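Long-range contact in iota-carbonic anhydrase (Nostoc sp. PCC 7120 = FACHB-418, PDB 7C5W), which hydrates carbon dioxide to bicarbonate without a metal cofactor, working as a homotetramer built as a dimer of dimers: residues G130-T135 with T154-K159. Numbering follows the deposited sequence.
Sequences GNTATT and TWQFLK
Ala133 and Phe157 exchange two backbone hydrogen bonds: Phe157 N to Ala133 O (2.8 Å, nearly straight at 171°) and Ala133 N to Phe157 O (3.0 Å, more bent). Thr135 and Trp155 form the next such pair, with Thr135 N to Trp155 O at 2.9 Å. At the other end Lys159 N bonds to Asn131 O at 3.2 Å. Between these rungs lie the non-hydrogen-bonded pairs Thr132-Leu158 and Thr134-Gln156. The two strands run antiparallel, at 166°, and form a beta hairpin inside the mixed sheet of the chain. Strand 116-128 flanks 132-143, and strand 165-173 flanks 148-159.

Thr132, Thr134, Gln156 and Leu158 share one face of the sheet. The Gln156 chain is fully extended, with CG anti to the backbone N (chi1 -170°), and its CG passes Thr134 OG1 at 3.6 Å. The amide reaches a second subunit, where it hydrogen-bonds Thr134; Thr134 OG1 in turn bonds Gln156 of that subunit. This face therefore lies at a subunit interface. Leu158 CD1 packs on Thr132 CG2 at 3.6 Å.

Ala133, Thr135, Trp155 and Phe157 occupy the other face, against helix 26-50. Thr135 OG1 sits at the edge of the Trp155 ring, 3.7 Å from CE3. Phe157 CZ lies over one face of that indole, offset toward the rim. The Trp155 side chain is about 9 Å from that of Thr79, which binds hydrogencarbonate.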
loop_
_atom_site.group_PDB
_atom_site.type_symbol
_atom_site.label_atom_id
_atom_site.label_comp_id
_atom_site.label_asym_id
_atom_site.label_seq_id
_atom_site.Cartn_x
_atom_site.Cartn_y
_atom_site.Cartn_z
ATOM N N GLY A 130 -3.244 3.979 2.665
ATOM C CA GLY A 130 -3.948 2.799 2.120
ATOM C C GLY A 130 -4.213 1.739 3.178
ATOM O O GLY A 130 -5.221 1.841 3.903
ATOM N N ASN A 131 -3.325 0.754 3.271
ATOM C CA ASN A 131 -3.433 -0.366 4.235
ATOM C C ASN A 131 -3.117 0.115 5.663
ATOM O O ASN A 131 -3.513 -0.579 6.633
ATOM C CB ASN A 131 -2.501 -1.500 3.827
ATOM C CG ASN A 131 -3.100 -2.837 4.178
ATOM O OD1 ASN A 131 -2.667 -3.470 5.140
ATOM N ND2 ASN A 131 -4.116 -3.242 3.425
ATOM N N THR A 132 -2.393 1.227 5.801
ATOM C CA THR A 132 -2.001 1.795 7.113
ATOM C C THR A 132 -2.503 3.231 7.206
ATOM O O THR A 132 -2.934 3.791 6.182
ATOM C CB THR A 132 -0.488 1.722 7.355
ATOM O OG1 THR A 132 0.139 2.769 6.619
ATOM C CG2 THR A 132 0.110 0.389 6.969
ATOM N N ALA A 133 -2.459 3.779 8.414
ATOM C CA ALA A 133 -2.893 5.149 8.752
ATOM C C ALA A 133 -2.081 5.627 9.960
ATOM O O ALA A 133 -1.996 4.884 10.957
ATOM C CB ALA A 133 -4.380 5.160 9.014
ATOM N N THR A 134 -1.462 6.800 9.839
ATOM C CA THR A 134 -0.659 7.443 10.905
ATOM C C THR A 134 -1.466 8.625 11.445
ATOM O O THR A 134 -2.094 9.315 10.633
ATOM C CB THR A 134 0.721 7.818 10.363
ATOM O OG1 THR A 134 1.231 6.672 9.688
ATOM C CG2 THR A 134 1.701 8.235 11.435
ATOM N N THR A 135 -1.495 8.803 12.767
ATOM C CA THR A 135 -2.073 9.994 13.444
ATOM C C THR A 135 -0.961 10.657 14.256
ATOM O O THR A 135 -0.094 9.929 14.762
ATOM C CB THR A 135 -3.268 9.640 14.339
ATOM O OG1 THR A 135 -2.813 8.936 15.501
ATOM C CG2 THR A 135 -4.314 8.828 13.607
ATOM N N THR A 154 2.293 9.911 18.330
ATOM C CA THR A 154 2.183 9.343 16.963
ATOM C C THR A 154 1.780 7.867 17.051
ATOM O O THR A 154 2.476 7.132 17.748
ATOM C CB THR A 154 3.502 9.486 16.202
ATOM O OG1 THR A 154 3.765 10.884 16.155
ATOM C CG2 THR A 154 3.450 8.899 14.810
ATOM N N TRP A 155 0.689 7.477 16.383
ATOM C CA TRP A 155 0.265 6.062 16.167
ATOM C C TRP A 155 0.367 5.709 14.679
ATOM O O TRP A 155 0.107 6.595 13.837
ATOM C CB TRP A 155 -1.179 5.841 16.610
ATOM C CG TRP A 155 -1.377 5.532 18.056
ATOM C CD1 TRP A 155 -0.773 4.555 18.787
ATOM C CD2 TRP A 155 -2.322 6.167 18.931
ATOM N NE1 TRP A 155 -1.262 4.556 20.064
ATOM C CE2 TRP A 155 -2.209 5.532 20.183
ATOM C CE3 TRP A 155 -3.248 7.204 18.775
ATOM C CZ2 TRP A 155 -2.979 5.915 21.280
ATOM C CZ3 TRP A 155 -4.012 7.576 19.859
ATOM C CH2 TRP A 155 -3.878 6.939 21.092
ATOM N N GLN A 156 0.673 4.454 14.361
ATOM C CA GLN A 156 0.443 3.900 13.001
ATOM C C GLN A 156 -0.390 2.626 13.140
ATOM O O GLN A 156 0.015 1.751 13.896
ATOM C CB GLN A 156 1.755 3.628 12.269
ATOM C CG GLN A 156 1.563 3.283 10.797
ATOM C CD GLN A 156 2.867 2.985 10.096
ATOM O OE1 GLN A 156 2.908 2.711 8.900
ATOM N NE2 GLN A 156 3.957 3.023 10.834
ATOM N N PHE A 157 -1.533 2.570 12.463
ATOM C CA PHE A 157 -2.447 1.409 12.450
ATOM C C PHE A 157 -2.275 0.645 11.139
ATOM O O PHE A 157 -2.243 1.280 10.068
ATOM C CB PHE A 157 -3.887 1.877 12.637
ATOM C CG PHE A 157 -4.115 2.570 13.957
ATOM C CD1 PHE A 157 -4.348 1.835 15.111
ATOM C CD2 PHE A 157 -4.053 3.953 14.047
ATOM C CE1 PHE A 157 -4.541 2.475 16.326
ATOM C CE2 PHE A 157 -4.255 4.588 15.261
ATOM C CZ PHE A 157 -4.493 3.849 16.398
ATOM N N LEU A 158 -2.139 -0.675 11.240
ATOM C CA LEU A 158 -2.219 -1.614 10.090
ATOM C C LEU A 158 -3.528 -2.415 10.186
ATOM O O LEU A 158 -3.854 -2.910 11.282
ATOM C CB LEU A 158 -0.990 -2.524 10.119
ATOM C CG LEU A 158 -0.944 -3.618 9.057
ATOM C CD1 LEU A 158 -0.843 -3.020 7.673
ATOM C CD2 LEU A 158 0.233 -4.549 9.297
ATOM N N LYS A 159 -4.274 -2.493 9.087
ATOM C CA LYS A 159 -5.517 -3.303 8.973
ATOM C C LYS A 159 -5.105 -4.730 8.601
ATOM O O LYS A 159 -4.588 -4.922 7.473
ATOM C CB LYS A 159 -6.447 -2.673 7.933
ATOM C CG LYS A 159 -7.809 -3.331 7.778
ATOM C CD LYS A 159 -8.744 -2.458 6.982
ATOM C CE LYS A 159 -10.208 -2.736 7.229
ATOM N NZ LYS A 159 -11.053 -1.579 6.851
#